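Mandelate racemase / muconate lactonizing enzyme, C-terminal domain protein (Pseudovibrio sp. JE062, PDB 4JHM) is of unknown function but belongs to the enolase superfamily, whose members join a capping N-terminal domain to a C-terminal domain of the TIM-barrel kind. Local coordinates at residues Cys168-Asp173 with Asp196-Tyr201; Glu204-Met209 with Gln234-Asn239; Asn217-Glu222 with Asp241-Ser246; Val225-Phe230 with Gly248-Thr253. One frame throughout, in Å; residues are numbered along the deposited sequence.

Successive beta-alpha units of a barrel hold together at several levels, and the four contacts sample them in chain order. Contact 1 closes first, bringing the loop after strand 163-167 against the loop after strand 192-196 and enclosing helix 172-186. It is complete before contact 2 opens. Contacts 2, 3 and 4 then cross one another, each opening before the previous one has closed, and none nests inside another. Contact 2 packs helix 203-215 on helix 230-239, contact 3 pairs strands 220-222 and 243-245 beneath them, and contact 4 joins the loops that follow these two strands. Outer helices, barrel wall and strand-end loops are thus tied in turn.

Contact 1. Residues Cys168-Asp173 with Asp196-Tyr201; sequences CYCVYD and DTAGFY
The side chain of Y201 reaches in between Y172 and the 197-200 turn that precedes Y201 in the chain. With CG beside the backbone N and opposite the carbonyl carbon (chi1 -83°), it projects from CB past the 170-172 backbone. CD1 comes near C170 O, CE1 lies 3.4 Å from Y172 N, and C170 C lies at that ring edge, in its plane. CE2, on the other side of the ring, is 3.9 Å from Y172 CD1; here the Y172 edge points at the Y201 face in an offset edge-to-face pair, centroids 5.9 Å apart. Y172 CB lies over one Y201 face and T197 CG2 over the opposite one. CZ is 3.6 Å from Y172 CA, and OH ends in a hydrogen bond to D175.

Beyond the ring, C170 SG rests 3.9 Å from A198 CB, and C168 SG is 3.4 Å from D196 O. A type I' turn, T197 to F200, and an Asx turn, D196 OD1 accepting from A198 N at 2.7 Å, shape the partner loop. The two strand-end loops therefore meet through rings, methyls and sulfurs, with the Y201 ring and C168 sulfur also packing on main-chain atoms; the Y201 hydroxyl goes across to helix 172-186, whereas D196 OD1 helps shape its own loop.

Contact 2. Residues Glu204-Met209 with Gln234-Asn239; sequences EQAMKM and QRLVAN
Selenomethionine M207 and L236 carry the apolar part of this helix-helix contact, overlapping while they run in opposite senses. L236 uses both of its methyls: CD1 lies 4.0 Å from A206 CB, and CD2 sits 3.6 Å from M207 CA and 3.8 Å from M207 SE. The M207 chain leaves with CG opposite the backbone N (chi1 -179°), then bends at both following torsions. That double bend carries its CE methyl across the gap to the partner helix, where it meets two residues one turn apart, lying 3.3 Å from R235 CG and 4.1 Å from N239 CB. M207 and R235 cross at about a right angle, so the selenomethionine tip meets the aliphatic stem of the arginine rather than running along it.

The side-chain polar interactions described here lie within the second helix or beyond both. N239 ND2 donates to R235 O at 3.0 Å, in the carbonyl plane and on a lone pair, with the acceptor nearly in the amide plane; this bond fixes how the amide is turned at the end of the segment. The R235 chain bends at chi3, and its guanidinium, obliquely near M207 CE, has its main partner outside, a salt bridge from NH2 to D241 of a neighbouring subunit.

The axes of segments 204-209 and 234-239 approach to 10.4 Å and run in nearly the same direction, 22° apart, as expected of consecutive outer helices of a barrel. L236 also reaches I244 of strand 243-245 and P224, which A206 touches too, while M209 faces helix 172-186 on the other flank of helix 203-215.

Contact 3. Residues Asn217-Glu222 with Asp241-Ser246; sequences NWEWLE and DLEISS
L221 and E243 open the firm part of this contact, a short parallel ladder in which L221 N donates to E243 O at 3.0 Å and L221 O accepts from S245 N at 3.0 Å. L221 is thus held by one bond on each of its polar backbone atoms. Its side chain is packed closely too: L221 CB lies 3.8 Å from L242 CD2 and 4.1 Å from I244 CD1, on the face opposite that of W220 and E222. L242 divides its methyls, CD2 on L221 CB and CD1 3.4 Å from W218 O. The other face is just as tight at its base, where W220 CB and E243 CB are 3.6 Å apart. W220 CG takes the crowded position between the backbone N and the carbonyl carbon (chi1 80°), and the two side chains run alongside, heading the same way.

The looser side is the carboxylate end of the partly exposed E243. Its OE1 stands at the edge of the indole, ring and carboxylate planes differing by 58°. There E219 OE2 comes within 4.3 Å of E243 OE1, two like charges; the salt bridge of E219 OE1 to R192 probably eases that proximity.

Helix 230-239 forms the crossover of this beta-alpha-beta unit and covers I244, M213 of helix 203-215 lies against L221 and L242, and strand 192-196 borders strand 220-222 on its other side.

Contact 4. Residues Val225-Phe230 with Gly248-Thr253; sequences VSDYDF and GNCLLT
L251 forks between two aromatic rings, Y228 and F230. Its CG stands beside the backbone N and away from the carbonyl carbon (chi1 -53°), which aims the isobutyl group at the other loop: L251 CD2 reaches Y228 CE1 at 3.3 Å, and CD1 lies 3.9 Å from F230 CE1. Both meetings are oblique. F230 approaches L251 head-on, whereas Y228 and L251 overlap along their lengths in opposite senses.

A similar first torsion (chi1 -60°) carries the Y228 ring toward the second segment, where its OH lies 3.5 Å from C250 CB. C250 SG lies beside its own backbone N (chi1 -55°) and makes an oblique sulfur-aromatic contact, 5.4 Å from the centroid of the Y228 ring.

Both segments are loops that follow strands 220-222 and 243-245, at the ends of the strands where barrels of this superfamily place their active sites. Each loop runs into the next helix through a side-chain N-cap, D229 on one and T253 on the other. An ST turn, with S226 OG accepting from Y228 N, shapes the first.

D227 lies against C250, with OD2 3.7 Å from C250 CB, and its OD1 takes a hydrogen bond from H247 N. The F230 ring meets H259 of a neighbouring subunit edge-to-face.

Contact 1. Residues Cys168-Asp173 with Asp196-Tyr201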
loop_
_atom_site.group_PDB
_atom_site.type_symbol
_atom_site.label_atom_id
_atom_site.label_comp_id
_atom_site.label_asym_id
_atom_site.label_seq_id
_atom_site.Cartn_x
_atom_site.Cartn_y
_atom_site.Cartn_z
ATOM N N CYS A 168 12.749 7.959 34.966
ATOM C CA CYS A 168 14.034 7.288 35.056
ATOM C C CYS A 168 15.177 8.154 34.544
ATOM O O CYS A 168 15.004 9.338 34.250
ATOM C CB CYS A 168 13.981 5.973 34.278
ATOM S SG CYS A 168 13.641 6.179 32.518
ATOM N N TYR A 169 16.350 7.541 34.443
ATOM C CA TYR A 169 17.547 8.233 34.007
ATOM C C TYR A 169 17.482 8.559 32.519
ATOM O O TYR A 169 18.155 9.473 32.050
ATOM C CB TYR A 169 18.776 7.381 34.327
ATOM C CG TYR A 169 18.823 6.944 35.776
ATOM C CD1 TYR A 169 19.336 7.784 36.754
ATOM C CD2 TYR A 169 18.337 5.703 36.171
ATOM C CE1 TYR A 169 19.372 7.399 38.083
ATOM C CE2 TYR A 169 18.371 5.308 37.498
ATOM C CZ TYR A 169 18.891 6.161 38.450
ATOM O OH TYR A 169 18.932 5.785 39.774
ATOM N N CYS A 170 16.654 7.823 31.785
ATOM C CA CYS A 170 16.552 7.996 30.342
ATOM C C CYS A 170 17.883 7.663 29.674
ATOM O O CYS A 170 18.238 8.225 28.639
ATOM C CB CYS A 170 16.101 9.415 30.003
ATOM S SG CYS A 170 14.499 9.816 30.731
ATOM N N VAL A 171 18.604 6.735 30.299
ATOM C CA VAL A 171 19.834 6.176 29.764
ATOM C C VAL A 171 19.708 4.652 29.859
ATOM O O VAL A 171 19.939 4.057 30.912
ATOM C CB VAL A 171 21.062 6.675 30.557
ATOM C CG1 VAL A 171 22.322 5.930 30.141
ATOM C CG2 VAL A 171 21.236 8.176 30.374
ATOM N N TYR A 172 19.310 4.031 28.754
ATOM C CA TYR A 172 19.074 2.591 28.701
ATOM C C TYR A 172 19.848 1.795 29.759
ATOM O O TYR A 172 19.258 1.019 30.504
ATOM C CB TYR A 172 19.410 2.063 27.301
ATOM C CG TYR A 172 19.139 0.589 27.134
ATOM C CD1 TYR A 172 17.862 0.078 27.300
ATOM C CD2 TYR A 172 20.156 -0.290 26.804
ATOM C CE1 TYR A 172 17.607 -1.271 27.150
ATOM C CE2 TYR A 172 19.912 -1.642 26.657
ATOM C CZ TYR A 172 18.636 -2.126 26.833
ATOM O OH TYR A 172 18.389 -3.469 26.690
ATOM N N ASP A 173 21.160 1.985 29.828
ATOM C CA ASP A 173 22.000 1.189 30.730
ATOM C C ASP A 173 21.604 1.318 32.199
ATOM O O ASP A 173 21.401 0.311 32.879
ATOM C CB ASP A 173 23.466 1.566 30.550
ATOM C CG ASP A 173 23.950 1.321 29.140
ATOM O OD1 ASP A 173 23.949 0.146 28.707
ATOM O OD2 ASP A 173 24.319 2.306 28.462
ATOM N N ASP A 196 8.680 6.087 31.659
ATOM C CA ASP A 196 8.792 7.243 30.761
ATOM C C ASP A 196 10.266 7.546 30.459
ATOM O O ASP A 196 11.019 7.936 31.355
ATOM C CB ASP A 196 8.110 8.473 31.377
ATOM C CG ASP A 196 8.202 9.708 30.488
ATOM O OD1 ASP A 196 8.913 9.657 29.467
ATOM O OD2 ASP A 196 7.563 10.733 30.806
ATOM N N THR A 197 10.676 7.357 29.206
ATOM C CA THR A 197 12.065 7.590 28.811
ATOM C C THR A 197 12.216 8.888 28.004
ATOM O O THR A 197 13.206 9.080 27.290
ATOM C CB THR A 197 12.634 6.404 28.002
ATOM O OG1 THR A 197 11.848 6.202 26.822
ATOM C CG2 THR A 197 12.633 5.127 28.832
ATOM N N ALA A 198 11.218 9.762 28.111
ATOM C CA ALA A 198 11.297 11.124 27.585
ATOM C C ALA A 198 11.930 11.240 26.199
ATOM O O ALA A 198 12.569 12.239 25.887
ATOM C CB ALA A 198 12.050 12.003 28.568
ATOM N N GLY A 199 11.764 10.216 25.376
ATOM C CA GLY A 199 12.191 10.276 23.984
ATOM C C GLY A 199 13.684 10.190 23.733
ATOM O O GLY A 199 14.123 10.351 22.600
ATOM N N PHE A 200 14.473 9.908 24.763
ATOM C CA PHE A 200 15.928 9.957 24.611
ATOM C C PHE A 200 16.610 8.639 24.232
ATOM O O PHE A 200 17.804 8.629 23.972
ATOM C CB PHE A 200 16.577 10.548 25.869
ATOM C CG PHE A 200 16.218 11.992 26.112
ATOM C CD1 PHE A 200 15.823 12.818 25.059
ATOM C CD2 PHE A 200 16.294 12.533 27.387
ATOM C CE1 PHE A 200 15.494 14.142 25.279
ATOM C CE2 PHE A 200 15.970 13.860 27.611
ATOM C CZ PHE A 200 15.569 14.665 26.556
ATOM N N TYR A 201 15.870 7.537 24.180
ATOM C CA TYR A 201 16.454 6.252 23.776
ATOM C C TYR A 201 16.737 6.190 22.278
ATOM O O TYR A 201 16.273 7.029 21.504
ATOM C CB TYR A 201 15.522 5.090 24.125
ATOM C CG TYR A 201 15.600 4.581 25.547
ATOM C CD1 TYR A 201 16.107 5.367 26.574
ATOM C CD2 TYR A 201 15.123 3.320 25.864
ATOM C CE1 TYR A 201 16.158 4.896 27.873
ATOM C CE2 TYR A 201 15.157 2.846 27.158
ATOM C CZ TYR A 201 15.676 3.635 28.159
ATOM O OH TYR A 201 15.713 3.147 29.445
#

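Contact 2. Residues Glu204-Met209 with Gln234-Asn239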
loop_
_atom_site.group_PDB
_atom_site.type_symbol
_atom_site.label_atom_id
_atom_site.label_comp_id
_atom_site.label_asym_id
_atom_site.label_seq_id
_atom_site.Cartn_x
_atom_site.Cartn_y
_atom_site.Cartn_z
ATOM N N GLU A 204 16.954 1.042 18.713
ATOM C CA GLU A 204 17.388 -0.294 19.135
ATOM C C GLU A 204 17.152 -0.501 20.628
ATOM O O GLU A 204 16.666 -1.549 21.054
ATOM C CB GLU A 204 18.871 -0.506 18.810
ATOM C CG GLU A 204 19.217 -0.411 17.328
ATOM C CD GLU A 204 19.178 1.016 16.783
ATOM O OE1 GLU A 204 19.099 1.980 17.584
ATOM O OE2 GLU A 204 19.230 1.174 15.539
ATOM N N GLN A 205 17.506 0.505 21.419
ATOM C CA GLN A 205 17.278 0.469 22.856
ATOM C C GLN A 205 15.782 0.421 23.149
ATOM O O GLN A 205 15.329 -0.333 24.008
ATOM C CB GLN A 205 17.919 1.693 23.525
ATOM C CG GLN A 205 19.441 1.652 23.521
ATOM C CD GLN A 205 20.092 2.987 23.846
ATOM O OE1 GLN A 205 19.445 3.926 24.316
ATOM N NE2 GLN A 205 21.391 3.074 23.593
ATOM N N ALA A 206 15.017 1.228 22.426
ATOM C CA ALA A 206 13.582 1.292 22.629
ATOM C C ALA A 206 12.983 -0.088 22.450
ATOM O O ALA A 206 12.204 -0.544 23.278
ATOM C CB ALA A 206 12.956 2.269 21.650
HETATM N N MSE A 207 13.361 -0.756 21.367
HETATM C CA MSE A 207 12.840 -2.088 21.078
HETATM C C MSE A 207 13.287 -3.078 22.115
HETATM O O MSE A 207 12.545 -3.975 22.481
HETATM C CB MSE A 207 13.290 -2.543 19.696
HETATM C CG MSE A 207 12.738 -3.931 19.371
HETATM SE SE MSE A 207 10.776 -3.897 19.173
HETATM C CE MSE A 207 10.717 -3.159 17.352
ATOM N N LYS A 208 14.506 -2.932 22.609
ATOM C CA LYS A 208 15.021 -3.866 23.592
ATOM C C LYS A 208 14.214 -3.777 24.891
ATOM O O LYS A 208 13.831 -4.794 25.472
ATOM C CB LYS A 208 16.496 -3.578 23.862
ATOM C CG LYS A 208 17.324 -4.822 24.125
ATOM C CD LYS A 208 18.060 -5.283 22.880
ATOM C CE LYS A 208 19.315 -4.458 22.640
ATOM N NZ LYS A 208 20.248 -5.132 21.691
HETATM N N MSE A 209 13.955 -2.552 25.337
HETATM C CA MSE A 209 13.233 -2.319 26.588
HETATM C C MSE A 209 11.805 -2.758 26.477
HETATM O O MSE A 209 11.235 -3.287 27.433
HETATM C CB MSE A 209 13.272 -0.831 26.926
HETATM C CG MSE A 209 12.388 -0.470 28.119
HETATM SE SE MSE A 209 13.163 -1.077 29.835
HETATM C CE MSE A 209 14.963 -0.298 29.683
ATOM N N GLN A 234 5.909 3.140 14.773
ATOM C CA GLN A 234 5.158 2.141 14.018
ATOM C C GLN A 234 5.694 0.737 14.263
ATOM O O GLN A 234 4.921 -0.219 14.388
ATOM C CB GLN A 234 5.197 2.449 12.521
ATOM C CG GLN A 234 4.318 3.622 12.117
ATOM C CD GLN A 234 4.328 3.875 10.620
ATOM O OE1 GLN A 234 5.385 4.000 10.014
ATOM N NE2 GLN A 234 3.146 3.960 10.022
ATOM N N ARG A 235 7.017 0.625 14.346
ATOM C CA ARG A 235 7.681 -0.672 14.474
ATOM C C ARG A 235 7.581 -1.216 15.907
ATOM O O ARG A 235 7.406 -2.420 16.111
ATOM C CB ARG A 235 9.131 -0.550 14.000
ATOM C CG ARG A 235 10.092 -1.582 14.555
ATOM C CD ARG A 235 11.507 -1.329 14.061
ATOM N NE ARG A 235 11.893 -2.261 13.004
ATOM C CZ ARG A 235 12.755 -3.255 13.172
ATOM N NH1 ARG A 235 13.040 -4.058 12.165
ATOM N NH2 ARG A 235 13.334 -3.446 14.352
ATOM N N LEU A 236 7.664 -0.334 16.899
ATOM C CA LEU A 236 7.409 -0.736 18.289
ATOM C C LEU A 236 5.992 -1.284 18.478
ATOM O O LEU A 236 5.802 -2.341 19.083
ATOM C CB LEU A 236 7.623 0.439 19.243
ATOM C CG LEU A 236 9.083 0.785 19.529
ATOM C CD1 LEU A 236 9.168 2.050 20.367
ATOM C CD2 LEU A 236 9.769 -0.379 20.223
ATOM N N VAL A 237 5.004 -0.552 17.966
ATOM C CA VAL A 237 3.604 -0.959 18.063
ATOM C C VAL A 237 3.310 -2.194 17.213
ATOM O O VAL A 237 2.416 -2.980 17.531
ATOM C CB VAL A 237 2.658 0.185 17.636
ATOM C CG1 VAL A 237 1.235 -0.321 17.456
ATOM C CG2 VAL A 237 2.693 1.309 18.662
ATOM N N ALA A 238 4.059 -2.373 16.135
ATOM C CA ALA A 238 3.766 -3.461 15.209
ATOM C C ALA A 238 4.434 -4.764 15.624
ATOM O O ALA A 238 4.017 -5.834 15.189
ATOM C CB ALA A 238 4.182 -3.082 13.797
ATOM N N ASN A 239 5.464 -4.679 16.461
ATOM C CA ASN A 239 6.243 -5.861 16.813
ATOM C C ASN A 239 6.184 -6.261 18.290
ATOM O O ASN A 239 6.890 -7.178 18.705
ATOM C CB ASN A 239 7.697 -5.686 16.377
ATOM C CG ASN A 239 7.870 -5.803 14.879
ATOM O OD1 ASN A 239 8.157 -6.878 14.360
ATOM N ND2 ASN A 239 7.682 -4.700 14.175
#

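Contact 3. Residues Asn217-Glu222 with Asp241-Ser246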
loop_
_atom_site.group_PDB
_atom_site.type_symbol
_atom_site.label_atom_id
_atom_site.label_comp_id
_atom_site.label_asym_id
_atom_site.label_seq_id
_atom_site.Cartn_x
_atom_site.Cartn_y
_atom_site.Cartn_z
ATOM N N ASN A 217 5.014 -8.059 31.568
ATOM C CA ASN A 217 3.652 -7.533 31.635
ATOM C C ASN A 217 3.515 -6.125 32.227
ATOM O O ASN A 217 2.497 -5.800 32.832
ATOM C CB ASN A 217 2.754 -8.520 32.391
ATOM C CG ASN A 217 2.396 -9.743 31.559
ATOM O OD1 ASN A 217 2.161 -9.646 30.356
ATOM N ND2 ASN A 217 2.339 -10.901 32.204
ATOM N N TRP A 218 4.526 -5.283 32.039
ATOM C CA TRP A 218 4.423 -3.887 32.453
ATOM C C TRP A 218 3.359 -3.193 31.623
ATOM O O TRP A 218 2.963 -3.685 30.570
ATOM C CB TRP A 218 5.755 -3.163 32.311
ATOM C CG TRP A 218 6.708 -3.492 33.398
ATOM C CD1 TRP A 218 6.876 -4.702 33.996
ATOM C CD2 TRP A 218 7.648 -2.604 34.013
ATOM N NE1 TRP A 218 7.856 -4.624 34.953
ATOM C CE2 TRP A 218 8.348 -3.346 34.982
ATOM C CE3 TRP A 218 7.960 -1.252 33.843
ATOM C CZ2 TRP A 218 9.340 -2.784 35.778
ATOM C CZ3 TRP A 218 8.943 -0.696 34.630
ATOM C CH2 TRP A 218 9.624 -1.461 35.588
ATOM N N GLU A 219 2.916 -2.038 32.103
ATOM C CA GLU A 219 1.690 -1.415 31.619
ATOM C C GLU A 219 1.890 -0.673 30.303
ATOM O O GLU A 219 1.220 -0.976 29.317
ATOM C CB GLU A 219 1.128 -0.490 32.705
ATOM C CG GLU A 219 -0.149 0.243 32.334
ATOM C CD GLU A 219 -1.335 -0.681 32.172
ATOM O OE1 GLU A 219 -1.155 -1.911 32.297
ATOM O OE2 GLU A 219 -2.449 -0.174 31.919
ATOM N N TRP A 220 2.798 0.300 30.281
ATOM C CA TRP A 220 3.113 0.994 29.036
ATOM C C TRP A 220 4.483 1.664 29.032
ATOM O O TRP A 220 5.000 2.056 30.074
ATOM C CB TRP A 220 2.010 2.002 28.664
ATOM C CG TRP A 220 2.038 3.319 29.381
ATOM C CD1 TRP A 220 3.086 4.186 29.476
ATOM C CD2 TRP A 220 0.944 3.938 30.054
ATOM N NE1 TRP A 220 2.719 5.298 30.195
ATOM C CE2 TRP A 220 1.404 5.171 30.555
ATOM C CE3 TRP A 220 -0.380 3.563 30.299
ATOM C CZ2 TRP A 220 0.588 6.030 31.284
ATOM C CZ3 TRP A 220 -1.191 4.417 31.020
ATOM C CH2 TRP A 220 -0.705 5.638 31.503
ATOM N N LEU A 221 5.061 1.770 27.838
ATOM C CA LEU A 221 6.293 2.508 27.620
ATOM C C LEU A 221 5.944 3.854 27.011
ATOM O O LEU A 221 5.432 3.924 25.894
ATOM C CB LEU A 221 7.226 1.741 26.677
ATOM C CG LEU A 221 8.462 2.509 26.188
ATOM C CD1 LEU A 221 9.219 3.098 27.368
ATOM C CD2 LEU A 221 9.385 1.635 25.353
ATOM N N GLU A 222 6.227 4.921 27.742
ATOM C CA GLU A 222 5.868 6.261 27.299
ATOM C C GLU A 222 7.077 6.990 26.718
ATOM O O GLU A 222 8.135 7.048 27.340
ATOM C CB GLU A 222 5.267 7.058 28.470
ATOM C CG GLU A 222 5.222 8.563 28.253
ATOM C CD GLU A 222 4.530 9.303 29.382
ATOM O OE1 GLU A 222 3.590 8.739 29.988
ATOM O OE2 GLU A 222 4.931 10.458 29.657
ATOM N N ASP A 241 3.207 -6.246 21.951
ATOM C CA ASP A 241 1.840 -6.060 22.426
ATOM C C ASP A 241 1.796 -5.018 23.541
ATOM O O ASP A 241 0.739 -4.713 24.093
ATOM C CB ASP A 241 1.269 -7.394 22.902
ATOM C CG ASP A 241 1.112 -8.393 21.769
ATOM O OD1 ASP A 241 1.067 -7.963 20.593
ATOM O OD2 ASP A 241 1.031 -9.606 22.050
ATOM N N LEU A 242 2.960 -4.465 23.858
ATOM C CA LEU A 242 3.082 -3.464 24.901
ATOM C C LEU A 242 2.481 -2.141 24.436
ATOM O O LEU A 242 2.738 -1.695 23.316
ATOM C CB LEU A 242 4.561 -3.269 25.233
ATOM C CG LEU A 242 4.917 -2.274 26.334
ATOM C CD1 LEU A 242 4.542 -2.847 27.689
ATOM C CD2 LEU A 242 6.399 -1.939 26.273
ATOM N N GLU A 243 1.685 -1.513 25.295
ATOM C CA GLU A 243 1.140 -0.191 24.999
ATOM C C GLU A 243 2.280 0.813 24.804
ATOM O O GLU A 243 3.120 0.983 25.688
ATOM C CB GLU A 243 0.211 0.264 26.133
ATOM C CG GLU A 243 -0.464 1.617 25.921
ATOM C CD GLU A 243 -1.510 1.922 26.984
ATOM O OE1 GLU A 243 -1.752 1.049 27.846
ATOM O OE2 GLU A 243 -2.090 3.032 26.960
ATOM N N ILE A 244 2.314 1.461 23.641
ATOM C CA ILE A 244 3.328 2.472 23.347
ATOM C C ILE A 244 2.674 3.843 23.262
ATOM O O ILE A 244 1.779 4.055 22.442
ATOM C CB ILE A 244 4.041 2.179 22.016
ATOM C CG1 ILE A 244 4.607 0.757 22.013
ATOM C CG2 ILE A 244 5.142 3.193 21.761
ATOM C CD1 ILE A 244 5.526 0.450 23.174
ATOM N N SER A 245 3.121 4.773 24.104
ATOM C CA SER A 245 2.484 6.081 24.201
ATOM C C SER A 245 3.437 7.206 23.813
ATOM O O SER A 245 4.647 7.060 23.922
ATOM C CB SER A 245 1.972 6.302 25.619
ATOM O OG SER A 245 0.871 7.193 25.625
ATOM N N SER A 246 2.887 8.330 23.356
ATOM C CA SER A 246 3.711 9.470 22.946
ATOM C C SER A 246 4.178 10.260 24.161
ATOM O O SER A 246 3.791 9.960 25.289
ATOM C CB SER A 246 2.939 10.396 21.996
ATOM O OG SER A 246 1.948 11.148 22.684
#

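Contact 4. Residues Val225-Phe230 with Gly248-Thr253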
loop_
_atom_site.group_PDB
_atom_site.type_symbol
_atom_site.label_atom_id
_atom_site.label_comp_id
_atom_site.label_asym_id
_atom_site.label_seq_id
_atom_site.Cartn_x
_atom_site.Cartn_y
_atom_site.Cartn_z
ATOM N N VAL A 225 11.142 7.173 21.989
ATOM C CA VAL A 225 12.060 8.009 21.219
ATOM C C VAL A 225 11.383 9.331 20.835
ATOM O O VAL A 225 10.287 9.650 21.318
ATOM C CB VAL A 225 12.548 7.278 19.956
ATOM C CG1 VAL A 225 13.446 6.114 20.333
ATOM C CG2 VAL A 225 11.378 6.776 19.130
ATOM N N SER A 226 12.039 10.110 19.983
ATOM C CA SER A 226 11.459 11.355 19.507
ATOM C C SER A 226 10.092 11.092 18.905
ATOM O O SER A 226 9.939 10.193 18.084
ATOM C CB SER A 226 12.347 11.986 18.444
ATOM O OG SER A 226 11.636 12.977 17.727
ATOM N N ASP A 227 9.108 11.889 19.303
ATOM C CA ASP A 227 7.745 11.730 18.809
ATOM C C ASP A 227 7.660 11.831 17.292
ATOM O O ASP A 227 6.686 11.371 16.698
ATOM C CB ASP A 227 6.828 12.792 19.414
ATOM C CG ASP A 227 6.328 12.416 20.774
ATOM O OD1 ASP A 227 6.975 11.569 21.427
ATOM O OD2 ASP A 227 5.285 12.968 21.187
ATOM N N TYR A 228 8.658 12.446 16.669
ATOM C CA TYR A 228 8.602 12.691 15.232
ATOM C C TYR A 228 9.194 11.546 14.428
ATOM O O TYR A 228 9.135 11.559 13.205
ATOM C CB TYR A 228 9.301 14.005 14.886
ATOM C CG TYR A 228 8.655 15.178 15.569
ATOM C CD1 TYR A 228 7.397 15.621 15.179
ATOM C CD2 TYR A 228 9.281 15.824 16.624
ATOM C CE1 TYR A 228 6.790 16.688 15.808
ATOM C CE2 TYR A 228 8.682 16.895 17.259
ATOM C CZ TYR A 228 7.438 17.321 16.845
ATOM O OH TYR A 228 6.834 18.380 17.478
ATOM N N ASP A 229 9.761 10.565 15.120
ATOM C CA ASP A 229 10.324 9.397 14.467
ATOM C C ASP A 229 9.212 8.390 14.244
ATOM O O ASP A 229 9.173 7.344 14.874
ATOM C CB ASP A 229 11.433 8.786 15.320
ATOM C CG ASP A 229 12.073 7.574 14.665
ATOM O OD1 ASP A 229 11.585 7.115 13.605
ATOM O OD2 ASP A 229 13.069 7.070 15.218
ATOM N N PHE A 230 8.318 8.716 13.323
ATOM C CA PHE A 230 7.109 7.940 13.114
ATOM C C PHE A 230 7.401 6.459 12.873
ATOM O O PHE A 230 6.871 5.597 13.575
ATOM C CB PHE A 230 6.299 8.522 11.950
ATOM C CG PHE A 230 5.870 9.954 12.152
ATOM C CD1 PHE A 230 5.838 10.524 13.418
ATOM C CD2 PHE A 230 5.470 10.729 11.072
ATOM C CE1 PHE A 230 5.434 11.840 13.594
ATOM C CE2 PHE A 230 5.061 12.044 11.245
ATOM C CZ PHE A 230 5.040 12.598 12.507
ATOM N N GLY A 248 3.434 13.356 24.437
ATOM C CA GLY A 248 2.186 14.048 24.727
ATOM C C GLY A 248 2.235 15.558 24.627
ATOM O O GLY A 248 1.248 16.237 24.930
ATOM N N ASN A 249 3.378 16.090 24.203
ATOM C CA ASN A 249 3.566 17.538 24.139
ATOM C C ASN A 249 4.154 18.005 22.816
ATOM O O ASN A 249 4.614 19.139 22.702
ATOM C CB ASN A 249 4.480 18.000 25.273
ATOM C CG ASN A 249 3.919 17.679 26.637
ATOM O OD1 ASN A 249 2.945 18.288 27.082
ATOM N ND2 ASN A 249 4.530 16.718 27.313
ATOM N N CYS A 250 4.134 17.139 21.813
ATOM C CA CYS A 250 4.719 17.476 20.533
ATOM C C CYS A 250 3.669 17.498 19.421
ATOM O O CYS A 250 3.515 18.507 18.735
ATOM C CB CYS A 250 5.850 16.507 20.223
ATOM S SG CYS A 250 7.098 16.455 21.529
ATOM N N LEU A 251 2.945 16.395 19.255
ATOM C CA LEU A 251 1.862 16.322 18.271
ATOM C C LEU A 251 0.529 16.684 18.924
ATOM O O LEU A 251 -0.039 15.882 19.665
ATOM C CB LEU A 251 1.788 14.917 17.669
ATOM C CG LEU A 251 3.096 14.369 17.084
ATOM C CD1 LEU A 251 2.834 13.166 16.190
ATOM C CD2 LEU A 251 3.823 15.444 16.298
ATOM N N LEU A 252 0.031 17.885 18.631
ATOM C CA LEU A 252 -1.076 18.474 19.383
ATOM C C LEU A 252 -2.370 18.709 18.588
ATOM O O LEU A 252 -3.428 18.965 19.175
ATOM C CB LEU A 252 -0.631 19.809 19.981
ATOM C CG LEU A 252 0.738 19.872 20.663
ATOM C CD1 LEU A 252 0.878 21.186 21.419
ATOM C CD2 LEU A 252 0.950 18.695 21.604
ATOM N N THR A 253 -2.300 18.642 17.265
ATOM C CA THR A 253 -3.469 18.950 16.451
ATOM C C THR A 253 -4.372 17.734 16.288
ATOM O O THR A 253 -3.916 16.597 16.333
ATOM C CB THR A 253 -3.077 19.466 15.052
ATOM O OG1 THR A 253 -2.205 18.524 14.408
ATOM C CG2 THR A 253 -2.391 20.831 15.156
#